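PDB 4ZYS: exotoxin 6 from Staphylococcus aureus subsp. aureus Mu50, which belongs to the staphylococcal superantigen-like exotoxins, probably acts in immune evasion, and may recognise sugars on host molecules. Local coordinates for residues P105-K110 against S119-Y124; N46-I51 against Q81-S86; I69-L74 against G88-T93; S11-Y16 against S172-K177; G155-T160 against I192-K197. One frame throughout, in Å; residues are numbered along the deposited sequence.

Contact 1: residues P105-K110 against S119-Y124; sequences PILEIK and SLYQIY
Leu-107 and Tyr-121 form the tightly packed half of this contact: CD2 of the leucine lies 3.8 Å from CB of the tyrosine. With its CG anti to the backbone N (chi1 168°), Leu-107 carries this methyl between Tyr-121 and Ser-119, whose CB it also meets. Pro-105 continues the apolar surface, its CG standing at the edge of the Tyr-121 ring, 4.2 Å from CD2. Beyond the ring, Ile-123 sends its CG1 to within 4.0 Å of Pro-105 CD. Helix 130-145 covers this side through Leu-137 and Arg-140, and Ile-192 of the neighbouring strand joins the cluster.

The backbone side is looser and wetter. One direct hydrogen bond joins the two segments, from Ser-119 N to Leu-107 O (2.9 Å, 153° at the hydrogen). Further along, water takes over: one molecule accepts from Leu-107 N and lies 2.7 Å from Ser-119 O, while a second accepts from Tyr-121 N and lies 2.7 Å from Pro-105 O. Beyond Ser-119 the chain leaves the edge of the beta-grasp sheet. The chemistry implies that apolar side-chain packing carries the contact where direct backbone pairing stops, while water bridges the backbone polar groups.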
# COMPACT_ATOMS: atom_id res chain seq x y z
N PRO A 105 -2.17 11.76 11.13
CA PRO A 105 -1.83 10.92 12.29
C PRO A 105 -0.40 11.21 12.75
O PRO A 105 0.36 11.87 12.03
CB PRO A 105 -1.97 9.50 11.72
CG PRO A 105 -1.65 9.64 10.27
CD PRO A 105 -2.18 10.98 9.87
N ILE A 106 -0.02 10.75 13.94
CA ILE A 106 1.34 10.94 14.40
C ILE A 106 2.20 10.03 13.58
O ILE A 106 1.81 8.88 13.37
CB ILE A 106 1.49 10.67 15.93
CG1 ILE A 106 0.83 11.76 16.78
CG2 ILE A 106 2.95 10.44 16.36
CD1 ILE A 106 1.12 13.20 16.36
N LEU A 107 3.30 10.53 13.03
CA LEU A 107 4.24 9.68 12.31
C LEU A 107 5.59 9.85 12.94
O LEU A 107 6.11 10.96 12.99
CB LEU A 107 4.30 9.90 10.77
CG LEU A 107 5.48 9.20 10.07
CD1 LEU A 107 5.34 7.64 10.09
CD2 LEU A 107 5.74 9.75 8.69
N GLU A 108 6.15 8.76 13.44
CA GLU A 108 7.49 8.77 14.02
C GLU A 108 8.33 7.72 13.34
O GLU A 108 7.83 6.64 13.06
CB GLU A 108 7.46 8.53 15.53
CG GLU A 108 6.90 9.68 16.35
CD GLU A 108 6.89 9.36 17.83
OE1 GLU A 108 6.21 8.39 18.22
OE2 GLU A 108 7.60 10.06 18.59
N ILE A 109 9.60 8.05 13.07
CA ILE A 109 10.56 7.13 12.46
C ILE A 109 11.73 6.98 13.42
O ILE A 109 12.35 7.98 13.81
CB ILE A 109 10.99 7.55 11.02
CG1 ILE A 109 9.74 7.72 10.10
CG2 ILE A 109 12.00 6.53 10.43
CD1 ILE A 109 9.99 7.92 8.63
N LYS A 110 11.98 5.75 13.85
CA LYS A 110 13.04 5.41 14.79
C LYS A 110 14.10 4.59 14.08
O LYS A 110 13.78 3.51 13.59
CB LYS A 110 12.46 4.65 16.02
CG LYS A 110 13.51 4.02 16.94
CD LYS A 110 12.96 3.73 18.32
CE LYS A 110 13.82 2.77 19.11
NZ LYS A 110 15.10 3.37 19.55
N SER A 119 7.51 13.30 12.00
CA SER A 119 7.42 13.76 10.63
C SER A 119 5.97 14.05 10.32
O SER A 119 5.08 13.41 10.89
CB SER A 119 7.98 12.71 9.67
OG SER A 119 8.06 13.20 8.34
N LEU A 120 5.71 15.01 9.43
CA LEU A 120 4.34 15.30 9.02
C LEU A 120 3.89 14.24 7.97
O LEU A 120 4.60 14.00 6.99
CB LEU A 120 4.23 16.74 8.47
CG LEU A 120 2.88 17.21 7.90
CD1 LEU A 120 1.73 17.07 8.91
CD2 LEU A 120 2.98 18.63 7.44
N TYR A 121 2.75 13.59 8.22
CA TYR A 121 2.17 12.61 7.30
C TYR A 121 0.69 12.94 7.07
O TYR A 121 -0.06 13.07 8.04
CB TYR A 121 2.35 11.19 7.81
CG TYR A 121 1.99 10.14 6.78
CD1 TYR A 121 2.70 10.04 5.59
CD2 TYR A 121 0.93 9.27 6.98
CE1 TYR A 121 2.36 9.10 4.62
CE2 TYR A 121 0.60 8.31 6.03
CZ TYR A 121 1.30 8.24 4.84
OH TYR A 121 0.99 7.30 3.90
N GLN A 122 0.29 13.13 5.82
CA GLN A 122 -1.10 13.50 5.51
C GLN A 122 -1.86 12.35 4.84
O GLN A 122 -1.40 11.84 3.82
CB GLN A 122 -1.17 14.77 4.63
CG GLN A 122 -0.47 15.95 5.25
CD GLN A 122 -0.79 17.32 4.73
OE1 GLN A 122 -1.32 17.53 3.63
NE2 GLN A 122 -0.49 18.29 5.54
N ILE A 123 -3.02 11.96 5.40
CA ILE A 123 -3.95 10.94 4.87
C ILE A 123 -5.13 11.68 4.21
O ILE A 123 -5.70 12.56 4.83
CB ILE A 123 -4.43 9.93 5.98
CG1 ILE A 123 -3.29 9.05 6.54
CG2 ILE A 123 -5.62 9.05 5.51
CD1 ILE A 123 -2.66 8.12 5.58
N TYR A 124 -5.47 11.32 2.96
CA TYR A 124 -6.57 11.98 2.25
C TYR A 124 -7.76 11.03 2.03
O TYR A 124 -8.84 11.47 1.59
CB TYR A 124 -6.07 12.56 0.91
CG TYR A 124 -4.82 13.41 1.04
CD1 TYR A 124 -4.87 14.66 1.66
CD2 TYR A 124 -3.59 12.95 0.60
CE1 TYR A 124 -3.72 15.44 1.79
CE2 TYR A 124 -2.44 13.73 0.71
CZ TYR A 124 -2.51 14.97 1.31
OH TYR A 124 -1.38 15.73 1.43
O HOH W 1 2.04 13.67 10.93
O HOH W 2 3.95 13.43 13.36

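Contact 2: residues N46-I51 against Q81-S86; sequences NQYSQI and QATNYS
Asn-84 O is approached by two groups of the facing strand. Gln-50 N-H gives it a bond of 2.8 Å that runs nearly along the C=O axis, and Ser-49 CA adds a C-H...O contact at 3.2 Å. Two more backbone bonds flank it: Asn-84 N reaches Tyr-48 O (2.9 Å) and Ser-86 N reaches Gln-50 O (3.1 Å).

On the face bearing Ile-51 and Ser-86, the amide of Asn-84 turns its ND2 to Ser-49 OG at 3.0 Å in a fairly straight bond (158°), the hydroxyl lying close to the amide plane. Ser-49 OG gets there by standing opposite its own carbonyl carbon (chi1 -65°). Arg-75 holds the other end of the amide through OD1, so the group is fixed from two directions. Ile-51 lays CG2 against Ser-86 O at 3.7 Å.

On the other face Gln-50 runs extended past the edge of the Tyr-85 ring, though that tyrosine has two conformers, and its NE2 is bonded to Tyr-32 OH. Thr-83 CG2 meets the edge of the Tyr-48 ring, 4.1 Å from CD2, while Tyr-48 OH binds Asp-41.

Parallel pairing of strands 47-52 and 84-92, in an otherwise antiparallel barrel, is characteristic of the OB fold.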
# COMPACT_ATOMS: atom_id res chain seq x y z
N ASN A 46 -4.92 6.05 -20.87
CA ASN A 46 -4.76 5.08 -21.97
C ASN A 46 -3.74 3.93 -21.64
O ASN A 46 -3.28 3.23 -22.56
CB ASN A 46 -4.40 5.78 -23.29
CG ASN A 46 -5.22 7.03 -23.57
OD1 ASN A 46 -4.69 8.14 -23.68
ND2 ASN A 46 -6.53 6.88 -23.72
N GLN A 47 -3.44 3.73 -20.32
CA GLN A 47 -2.57 2.67 -19.80
C GLN A 47 -3.45 1.59 -19.17
O GLN A 47 -4.29 1.90 -18.31
CB GLN A 47 -1.55 3.22 -18.76
CG GLN A 47 -0.78 4.50 -19.14
CD GLN A 47 -0.11 4.44 -20.49
OE1 GLN A 47 0.85 3.69 -20.70
NE2 GLN A 47 -0.64 5.17 -21.45
N TYR A 48 -3.29 0.36 -19.61
CA TYR A 48 -4.07 -0.75 -19.09
C TYR A 48 -3.43 -1.44 -17.90
O TYR A 48 -2.24 -1.79 -17.94
CB TYR A 48 -4.26 -1.78 -20.19
CG TYR A 48 -5.61 -2.44 -20.11
CD1 TYR A 48 -6.71 -1.89 -20.76
CD2 TYR A 48 -5.80 -3.60 -19.39
CE1 TYR A 48 -7.97 -2.49 -20.70
CE2 TYR A 48 -7.04 -4.22 -19.33
CZ TYR A 48 -8.13 -3.67 -20.00
OH TYR A 48 -9.38 -4.25 -19.96
N SER A 49 -4.24 -1.68 -16.86
CA SER A 49 -3.81 -2.42 -15.68
C SER A 49 -4.80 -3.50 -15.33
O SER A 49 -6.01 -3.26 -15.33
CB SER A 49 -3.62 -1.50 -14.47
OG SER A 49 -2.57 -0.59 -14.72
N GLN A 50 -4.28 -4.69 -15.03
CA GLN A 50 -5.04 -5.83 -14.55
C GLN A 50 -4.63 -5.97 -13.11
O GLN A 50 -3.44 -6.11 -12.84
CB GLN A 50 -4.77 -7.11 -15.37
CG GLN A 50 -5.65 -8.27 -14.93
CD GLN A 50 -5.07 -9.63 -15.28
OE1 GLN A 50 -3.99 -10.01 -14.82
NE2 GLN A 50 -5.83 -10.44 -16.02
N ILE A 51 -5.58 -5.86 -12.19
CA ILE A 51 -5.27 -5.91 -10.77
C ILE A 51 -5.87 -7.15 -10.13
O ILE A 51 -7.09 -7.34 -10.17
CB ILE A 51 -5.78 -4.63 -10.04
CG1 ILE A 51 -5.39 -3.31 -10.78
CG2 ILE A 51 -5.33 -4.62 -8.57
CD1 ILE A 51 -6.17 -2.02 -10.31
N GLN A 81 6.13 -6.27 -21.22
CA GLN A 81 4.70 -6.25 -21.47
C GLN A 81 4.11 -4.90 -21.09
O GLN A 81 4.28 -4.47 -19.94
CB GLN A 81 4.04 -7.38 -20.72
CG GLN A 81 2.55 -7.38 -20.80
CD GLN A 81 1.96 -8.75 -20.63
OE1 GLN A 81 0.77 -8.93 -20.88
NE2 GLN A 81 2.75 -9.75 -20.22
N ALA A 82 3.44 -4.23 -22.04
CA ALA A 82 2.80 -2.91 -21.84
C ALA A 82 1.80 -2.92 -20.66
O ALA A 82 1.84 -2.00 -19.83
CB ALA A 82 2.09 -2.48 -23.12
N THR A 83 0.91 -3.94 -20.58
CA THR A 83 -0.12 -4.07 -19.55
C THR A 83 0.53 -4.21 -18.16
O THR A 83 1.48 -4.97 -18.00
CB THR A 83 -1.06 -5.27 -19.85
OG1 THR A 83 -1.66 -5.09 -21.13
CG2 THR A 83 -2.15 -5.43 -18.81
N ASN A 84 0.02 -3.46 -17.19
CA ASN A 84 0.49 -3.54 -15.81
C ASN A 84 -0.29 -4.57 -15.04
O ASN A 84 -1.52 -4.64 -15.15
CB ASN A 84 0.34 -2.22 -15.08
CG ASN A 84 0.90 -1.01 -15.74
OD1 ASN A 84 2.01 -1.03 -16.30
ND2 ASN A 84 0.18 0.09 -15.56
N TYR A 85 0.44 -5.38 -14.28
CA TYR A 85 -0.15 -6.40 -13.42
C TYR A 85 0.16 -5.98 -12.00
O TYR A 85 1.32 -5.95 -11.61
CB TYR A 85 0.37 -7.82 -13.79
CG TYR A 85 -0.02 -8.24 -15.20
CD1 TYR A 85 -1.32 -8.61 -15.50
CD2 TYR A 85 0.91 -8.20 -16.23
CE1 TYR A 85 -1.70 -8.95 -16.80
CE2 TYR A 85 0.54 -8.52 -17.54
CZ TYR A 85 -0.76 -8.90 -17.82
OH TYR A 85 -1.14 -9.28 -19.08
N SER A 86 -0.86 -5.59 -11.26
CA SER A 86 -0.71 -5.11 -9.91
C SER A 86 -1.55 -5.97 -8.96
O SER A 86 -2.41 -6.72 -9.43
CB SER A 86 -1.08 -3.63 -9.83
OG SER A 86 -0.69 -3.08 -8.58

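Contact 3: residues I69-L74 against G88-T93; sequences IDVFIL and GGVTKT
Thr-93 OG1 donates to OD1 of the flat Asp-70 carboxylate at 2.7 Å, meeting it on the syn side and 19° out of its plane. The other carboxylate oxygen, OD2, has Thr-93 CA beside it at 3.5 Å and forms a salt bridge with Lys-125, while Asn-26 N also binds OD1. This buried acid, its CG beside the backbone N (chi1 -63°) so that the carboxylate leans to Thr-93, ties together the open end of the hairpin formed by strands 69-74 and 84-92 of the OB-fold barrel.

Asp-70 and Thr-91 are a hydrogen-bonded antiparallel pair, with Asp-70 N to Thr-91 O at 2.9 Å and Thr-91 N to Asp-70 O at 3.1 Å. On the opposite face, Val-90 turns CG1 to Ile-69 CD1 at 4.0 Å, and Ile-51 packs on Val-90 and Val-71. At Gly-89 a left-handed backbone conformation (phi 62°) interrupts the extended strand, and its O accepts from Phe-72 N. Beyond that bond a water donates to Phe-72 O and Gly-88 O, 2.7 Å from each.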
# COMPACT_ATOMS: atom_id res chain seq x y z
N ILE A 69 -14.20 3.82 -7.44
CA ILE A 69 -13.01 3.22 -6.85
C ILE A 69 -11.81 4.13 -6.96
O ILE A 69 -11.76 5.01 -7.82
CB ILE A 69 -12.71 1.81 -7.47
CG1 ILE A 69 -12.55 1.84 -9.01
CG2 ILE A 69 -13.74 0.77 -7.05
CD1 ILE A 69 -11.60 0.79 -9.61
N ASP A 70 -10.84 3.89 -6.08
CA ASP A 70 -9.52 4.51 -6.12
C ASP A 70 -8.54 3.40 -6.35
O ASP A 70 -8.77 2.28 -5.89
CB ASP A 70 -9.18 5.28 -4.83
CG ASP A 70 -10.09 6.45 -4.54
OD1 ASP A 70 -10.88 6.84 -5.44
OD2 ASP A 70 -10.06 6.96 -3.40
N VAL A 71 -7.47 3.67 -7.10
CA VAL A 71 -6.49 2.63 -7.37
C VAL A 71 -5.11 3.15 -7.02
O VAL A 71 -4.82 4.33 -7.17
CB VAL A 71 -6.55 2.05 -8.83
CG1 VAL A 71 -7.94 1.48 -9.12
CG2 VAL A 71 -6.17 3.09 -9.88
N PHE A 72 -4.28 2.23 -6.47
CA PHE A 72 -2.88 2.39 -6.14
C PHE A 72 -2.18 1.25 -6.86
O PHE A 72 -2.28 0.11 -6.40
CB PHE A 72 -2.66 2.38 -4.62
CG PHE A 72 -1.25 2.77 -4.22
CD1 PHE A 72 -0.25 1.80 -4.13
CD2 PHE A 72 -0.93 4.10 -3.95
CE1 PHE A 72 1.06 2.16 -3.80
CE2 PHE A 72 0.38 4.45 -3.59
CZ PHE A 72 1.37 3.48 -3.49
N ILE A 73 -1.60 1.53 -8.03
CA ILE A 73 -1.02 0.53 -8.93
C ILE A 73 0.52 0.58 -8.93
O ILE A 73 1.13 1.61 -9.20
CB ILE A 73 -1.61 0.71 -10.38
CG1 ILE A 73 -3.15 0.47 -10.41
CG2 ILE A 73 -0.87 -0.13 -11.48
CD1 ILE A 73 -3.86 1.13 -11.59
N LEU A 74 1.10 -0.57 -8.69
CA LEU A 74 2.53 -0.85 -8.73
C LEU A 74 2.72 -2.08 -9.64
O LEU A 74 2.18 -3.15 -9.37
CB LEU A 74 3.06 -1.09 -7.30
CG LEU A 74 4.58 -1.30 -7.13
CD1 LEU A 74 4.98 -0.98 -5.72
CD2 LEU A 74 4.95 -2.75 -7.40
N GLY A 88 -3.88 -5.91 -5.33
CA GLY A 88 -4.60 -5.11 -4.34
C GLY A 88 -4.63 -3.63 -4.65
O GLY A 88 -4.67 -3.23 -5.82
N GLY A 89 -4.61 -2.82 -3.60
CA GLY A 89 -4.63 -1.36 -3.69
C GLY A 89 -5.87 -0.76 -4.32
O GLY A 89 -5.82 0.37 -4.83
N VAL A 90 -6.99 -1.53 -4.31
CA VAL A 90 -8.29 -1.09 -4.85
C VAL A 90 -9.18 -0.86 -3.67
O VAL A 90 -9.43 -1.76 -2.87
CB VAL A 90 -8.93 -2.02 -5.92
CG1 VAL A 90 -10.16 -1.35 -6.55
CG2 VAL A 90 -7.91 -2.38 -7.01
N THR A 91 -9.60 0.39 -3.53
CA THR A 91 -10.43 0.87 -2.41
C THR A 91 -11.66 1.64 -2.94
O THR A 91 -11.74 1.93 -4.14
CB THR A 91 -9.55 1.78 -1.49
OG1 THR A 91 -8.96 2.82 -2.26
CG2 THR A 91 -8.45 1.02 -0.74
N LYS A 92 -12.61 1.96 -2.04
CA LYS A 92 -13.79 2.76 -2.34
C LYS A 92 -13.37 4.22 -2.31
O LYS A 92 -12.61 4.62 -1.44
CB LYS A 92 -14.94 2.50 -1.33
CG LYS A 92 -15.40 1.03 -1.21
CD LYS A 92 -16.23 0.51 -2.41
CE LYS A 92 -16.42 -0.99 -2.39
NZ LYS A 92 -17.59 -1.43 -3.19
N THR A 93 -13.85 5.00 -3.27
CA THR A 93 -13.54 6.41 -3.34
C THR A 93 -14.23 7.17 -2.18
O THR A 93 -15.21 6.67 -1.62
CB THR A 93 -13.94 6.97 -4.71
OG1 THR A 93 -13.19 8.16 -4.92
CG2 THR A 93 -15.44 7.27 -4.83
O HOH W 3 -3.02 -2.16 -7.71

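Contact 4: residues S11-Y16 against S172-K177; sequences SELKHY and SQKLEK
Tyr-16 and Lys-174 make the aromatic part of the contact. The aliphatic chain of the lysine passes across the ring at about a right angle, and its CD sits over the centre of one face, 3.4 Å from the centroid, in a CH-pi contact. A bend at chi3 (-77°) places the ammonium group above the same face but off its centre, toward CE1, in an off-centre cation-pi contact with NZ 4.2 Å from the centroid.

The apolar part belongs to Leu-13, one turn earlier on the helix. Its two methyls rest on successive parts of the facing backbone: CD1 lies against Ser-172 O at 3.6 Å, whereas CD2 packs against Lys-174 N at 3.7 Å.

Polar support comes from outside the two segments. Glu-76 accepts a hydrogen bond from Tyr-16 OH and forms a long, weak ion pair with Lys-174, which may help to hold ring and ammonium together. Tyr-17 OH receives Leu-175 N.

Packing of the N-terminal helix against the beta-grasp domain, as here, is characteristic of the two-domain superantigen fold.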
# COMPACT_ATOMS: atom_id res chain seq x y z
N SER A 11 18.58 -5.21 -1.78
CA SER A 11 18.60 -4.75 -3.17
C SER A 11 17.24 -5.02 -3.80
O SER A 11 16.71 -4.14 -4.48
CB SER A 11 19.71 -5.43 -3.97
OG SER A 11 20.98 -4.87 -3.70
N GLU A 12 16.68 -6.22 -3.55
CA GLU A 12 15.35 -6.62 -4.01
C GLU A 12 14.29 -5.70 -3.40
O GLU A 12 13.50 -5.14 -4.14
CB GLU A 12 15.08 -8.10 -3.65
CG GLU A 12 15.96 -9.09 -4.41
CD GLU A 12 16.05 -10.51 -3.89
OE1 GLU A 12 15.47 -10.82 -2.82
OE2 GLU A 12 16.74 -11.32 -4.55
N LEU A 13 14.30 -5.51 -2.07
CA LEU A 13 13.36 -4.64 -1.35
C LEU A 13 13.51 -3.16 -1.81
O LEU A 13 12.51 -2.51 -2.09
CB LEU A 13 13.57 -4.78 0.17
CG LEU A 13 13.36 -6.21 0.74
CD1 LEU A 13 14.03 -6.37 2.09
CD2 LEU A 13 11.90 -6.58 0.85
N LYS A 14 14.73 -2.68 -1.98
CA LYS A 14 14.97 -1.33 -2.48
C LYS A 14 14.36 -1.16 -3.88
O LYS A 14 13.62 -0.20 -4.10
CB LYS A 14 16.46 -0.98 -2.49
CG LYS A 14 16.72 0.52 -2.44
CD LYS A 14 18.18 0.84 -2.68
CE LYS A 14 18.49 2.32 -2.66
NZ LYS A 14 18.08 3.03 -3.91
N HIS A 15 14.67 -2.09 -4.81
CA HIS A 15 14.19 -2.04 -6.18
C HIS A 15 12.64 -2.03 -6.23
O HIS A 15 12.04 -1.14 -6.85
CB HIS A 15 14.76 -3.23 -7.00
CG HIS A 15 14.24 -3.26 -8.40
ND1 HIS A 15 14.75 -2.41 -9.38
CD2 HIS A 15 13.21 -3.98 -8.92
CE1 HIS A 15 14.05 -2.68 -10.48
NE2 HIS A 15 13.11 -3.61 -10.25
N TYR A 16 12.01 -2.96 -5.51
CA TYR A 16 10.56 -3.08 -5.45
C TYR A 16 9.92 -1.80 -4.90
O TYR A 16 9.02 -1.24 -5.54
CB TYR A 16 10.15 -4.31 -4.60
CG TYR A 16 8.66 -4.52 -4.53
CD1 TYR A 16 7.97 -5.14 -5.57
CD2 TYR A 16 7.92 -4.07 -3.44
CE1 TYR A 16 6.60 -5.31 -5.53
CE2 TYR A 16 6.54 -4.25 -3.38
CZ TYR A 16 5.88 -4.86 -4.43
OH TYR A 16 4.53 -5.04 -4.39
N SER A 172 11.60 -6.47 6.76
CA SER A 172 12.56 -7.38 6.12
C SER A 172 11.93 -8.20 4.99
O SER A 172 12.64 -8.91 4.28
CB SER A 172 13.22 -8.29 7.16
OG SER A 172 12.32 -9.26 7.66
N GLN A 173 10.60 -8.09 4.81
CA GLN A 173 9.89 -8.80 3.72
C GLN A 173 9.04 -7.83 2.97
O GLN A 173 8.65 -6.83 3.57
CB GLN A 173 8.96 -9.91 4.28
CG GLN A 173 9.62 -11.02 5.11
CD GLN A 173 10.57 -11.89 4.31
OE1 GLN A 173 10.41 -12.10 3.10
NE2 GLN A 173 11.57 -12.45 4.99
N LYS A 174 8.64 -8.14 1.72
CA LYS A 174 7.60 -7.34 1.05
C LYS A 174 6.31 -7.56 1.84
O LYS A 174 6.20 -8.59 2.51
CB LYS A 174 7.38 -7.77 -0.41
CG LYS A 174 8.54 -7.51 -1.38
CD LYS A 174 8.10 -7.57 -2.83
CE LYS A 174 7.90 -8.95 -3.41
NZ LYS A 174 7.28 -8.86 -4.76
N LEU A 175 5.32 -6.65 1.75
CA LEU A 175 4.02 -6.88 2.40
C LEU A 175 3.38 -8.13 1.80
O LEU A 175 3.55 -8.36 0.59
CB LEU A 175 3.11 -5.66 2.16
CG LEU A 175 1.66 -5.71 2.66
CD1 LEU A 175 1.59 -5.80 4.16
CD2 LEU A 175 0.88 -4.49 2.16
N GLU A 176 2.70 -8.96 2.64
CA GLU A 176 2.00 -10.19 2.19
C GLU A 176 1.01 -9.82 1.09
O GLU A 176 0.24 -8.87 1.26
CB GLU A 176 1.27 -10.87 3.37
CG GLU A 176 2.19 -11.46 4.42
CD GLU A 176 2.60 -10.58 5.59
OE1 GLU A 176 2.45 -9.33 5.51
OE2 GLU A 176 3.11 -11.14 6.58
N LYS A 177 1.05 -10.54 -0.03
CA LYS A 177 0.20 -10.29 -1.19
C LYS A 177 -1.29 -10.18 -0.78
O LYS A 177 -1.95 -9.24 -1.22
CB LYS A 177 0.42 -11.36 -2.26
CG LYS A 177 1.69 -11.13 -3.07
CD LYS A 177 1.83 -12.17 -4.17
CE LYS A 177 3.26 -12.46 -4.55
NZ LYS A 177 3.88 -11.38 -5.37

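Contact 5: residues G155-T160 against I192-K197; sequences GQITIT and ILVEMK
Gln-156 and Glu-195, then Thr-158 and Leu-193, are the hydrogen-bonded pairs of an antiparallel ladder in the beta-grasp sheet, where strand 189-196 lies between strands 155-161 and 106-111. The backbone bonds are short and regular: Glu-195 N to Gln-156 O and Thr-158 N to Leu-193 O both measure 2.8 Å, and Leu-193 N to Thr-158 O 2.9 Å. Only the bond from Gln-156 N to Glu-195 O is longer, at 3.0 Å, and more bent (147°).

Apolar contacts fill the face turned to helix 130-145. Ile-157 and Val-194 lie side by side and point the same way; CG1 of the isoleucine is 4.1 Å from CG1 of the valine, and equally near its CG2. Ile-192 fits between the two isoleucines of the other strand: Ile-192 CG2 lies 4.3 Å from Ile-157 CG2, and Ile-192 CG1 is equally far from Ile-159 CG1. Leu-137 of the helix packs on both Ile-157 and Ile-192.

Polar contacts gather on the opposite face. Glu-195 has its CG anti to the carbonyl carbon (chi1 -77°), and from there the extended chain carries the carboxylate out over the strand pair, where a water molecule joins it to the neighbouring strand. That water lies 2.8 Å from Glu-195 OE1 and 2.7 Å from Thr-158 OG1, and it also reaches Gln-156 O.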
# COMPACT_ATOMS: atom_id res chain seq x y z
N GLY A 155 13.18 -4.43 10.75
CA GLY A 155 12.30 -3.56 11.52
C GLY A 155 10.83 -3.80 11.28
O GLY A 155 10.43 -4.79 10.65
N GLN A 156 10.02 -2.85 11.73
CA GLN A 156 8.57 -2.95 11.71
C GLN A 156 7.89 -1.62 11.50
O GLN A 156 8.35 -0.58 12.00
CB GLN A 156 8.14 -3.49 13.09
CG GLN A 156 6.88 -4.31 13.12
CD GLN A 156 6.56 -4.78 14.51
OE1 GLN A 156 5.73 -4.20 15.22
NE2 GLN A 156 7.20 -5.86 14.94
N ILE A 157 6.72 -1.68 10.85
CA ILE A 157 5.77 -0.58 10.74
C ILE A 157 4.62 -0.93 11.69
O ILE A 157 4.11 -2.04 11.61
CB ILE A 157 5.27 -0.29 9.30
CG1 ILE A 157 6.39 0.22 8.40
CG2 ILE A 157 4.08 0.70 9.32
CD1 ILE A 157 6.11 -0.01 6.90
N THR A 158 4.20 0.00 12.58
CA THR A 158 3.06 -0.23 13.48
C THR A 158 2.04 0.89 13.23
O THR A 158 2.36 2.06 13.40
CB THR A 158 3.52 -0.38 14.94
OG1 THR A 158 4.59 -1.32 14.99
CG2 THR A 158 2.40 -0.85 15.85
N ILE A 159 0.85 0.52 12.73
CA ILE A 159 -0.24 1.45 12.46
C ILE A 159 -1.27 1.24 13.58
O ILE A 159 -1.84 0.16 13.71
CB ILE A 159 -0.82 1.30 11.02
CG1 ILE A 159 0.31 1.53 9.97
CG2 ILE A 159 -1.99 2.28 10.78
CD1 ILE A 159 0.06 1.01 8.55
N THR A 160 -1.44 2.26 14.44
CA THR A 160 -2.37 2.17 15.56
C THR A 160 -3.64 2.97 15.24
O THR A 160 -3.57 4.13 14.83
CB THR A 160 -1.69 2.63 16.86
OG1 THR A 160 -0.49 1.87 17.03
CG2 THR A 160 -2.58 2.44 18.09
N ILE A 192 1.51 6.19 13.78
CA ILE A 192 2.31 5.35 12.91
C ILE A 192 3.75 5.39 13.44
O ILE A 192 4.28 6.45 13.76
CB ILE A 192 2.23 5.70 11.40
CG1 ILE A 192 0.77 5.69 10.87
CG2 ILE A 192 3.13 4.76 10.54
CD1 ILE A 192 0.60 6.39 9.45
N LEU A 193 4.35 4.21 13.55
CA LEU A 193 5.72 4.07 13.95
C LEU A 193 6.44 3.25 12.92
O LEU A 193 5.95 2.18 12.56
CB LEU A 193 5.84 3.43 15.37
CG LEU A 193 7.28 3.17 15.89
CD1 LEU A 193 8.02 4.48 16.13
CD2 LEU A 193 7.26 2.33 17.16
N VAL A 194 7.57 3.76 12.41
CA VAL A 194 8.44 3.01 11.50
C VAL A 194 9.74 2.78 12.26
O VAL A 194 10.45 3.74 12.52
CB VAL A 194 8.68 3.69 10.12
CG1 VAL A 194 9.50 2.79 9.21
CG2 VAL A 194 7.38 4.09 9.45
N GLU A 195 10.01 1.55 12.70
CA GLU A 195 11.23 1.19 13.42
C GLU A 195 12.20 0.51 12.48
O GLU A 195 11.81 -0.48 11.85
CB GLU A 195 10.95 0.21 14.59
CG GLU A 195 10.36 0.82 15.84
CD GLU A 195 9.88 -0.19 16.86
OE1 GLU A 195 8.90 -0.94 16.58
OE2 GLU A 195 10.47 -0.23 17.96
N MSE A 196 13.46 0.99 12.42
CA MSE A 196 14.50 0.34 11.61
C MSE A 196 15.60 -0.13 12.52
O MSE A 196 15.89 0.54 13.50
CB MSE A 196 15.09 1.27 10.56
CG MSE A 196 14.11 1.79 9.56
SE MSE A 196 14.84 3.40 8.74
CE MSE A 196 16.66 2.82 8.37
N LYS A 197 16.22 -1.28 12.19
CA LYS A 197 17.32 -1.88 12.96
C LYS A 197 18.39 -2.47 12.00
O LYS A 197 18.21 -2.35 10.76
CB LYS A 197 16.80 -2.98 13.93
CG LYS A 197 15.64 -2.60 14.84
CD LYS A 197 15.11 -3.80 15.63
CE LYS A 197 13.99 -3.42 16.57
NZ LYS A 197 13.68 -4.52 17.52
OXT LYS A 197 19.36 -3.10 12.47
O HOH W 4 7.03 -0.21 14.65

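Contacts 2 and 3 share strand 84-92 of the OB-fold barrel, paired in parallel on one side and antiparallel on the other, whereas contacts 1 and 5 meet in the beta-grasp sheet, where Ile-106 O and Ile-192 N probably bond. Contact 4 joins the two domains, and Tyr-16 in it packs on Leu-74 of contact 3. Contact 3 is deeply buried and includes an acid with several partners; contact 1 is also buried but relies on hydrophobic packing and bridging water. Contacts 2 and 5 are two-faced ladders with one side turned inward. Contact 4, partly exposed, replaces strand pairing with side-chain packing on an aromatic face.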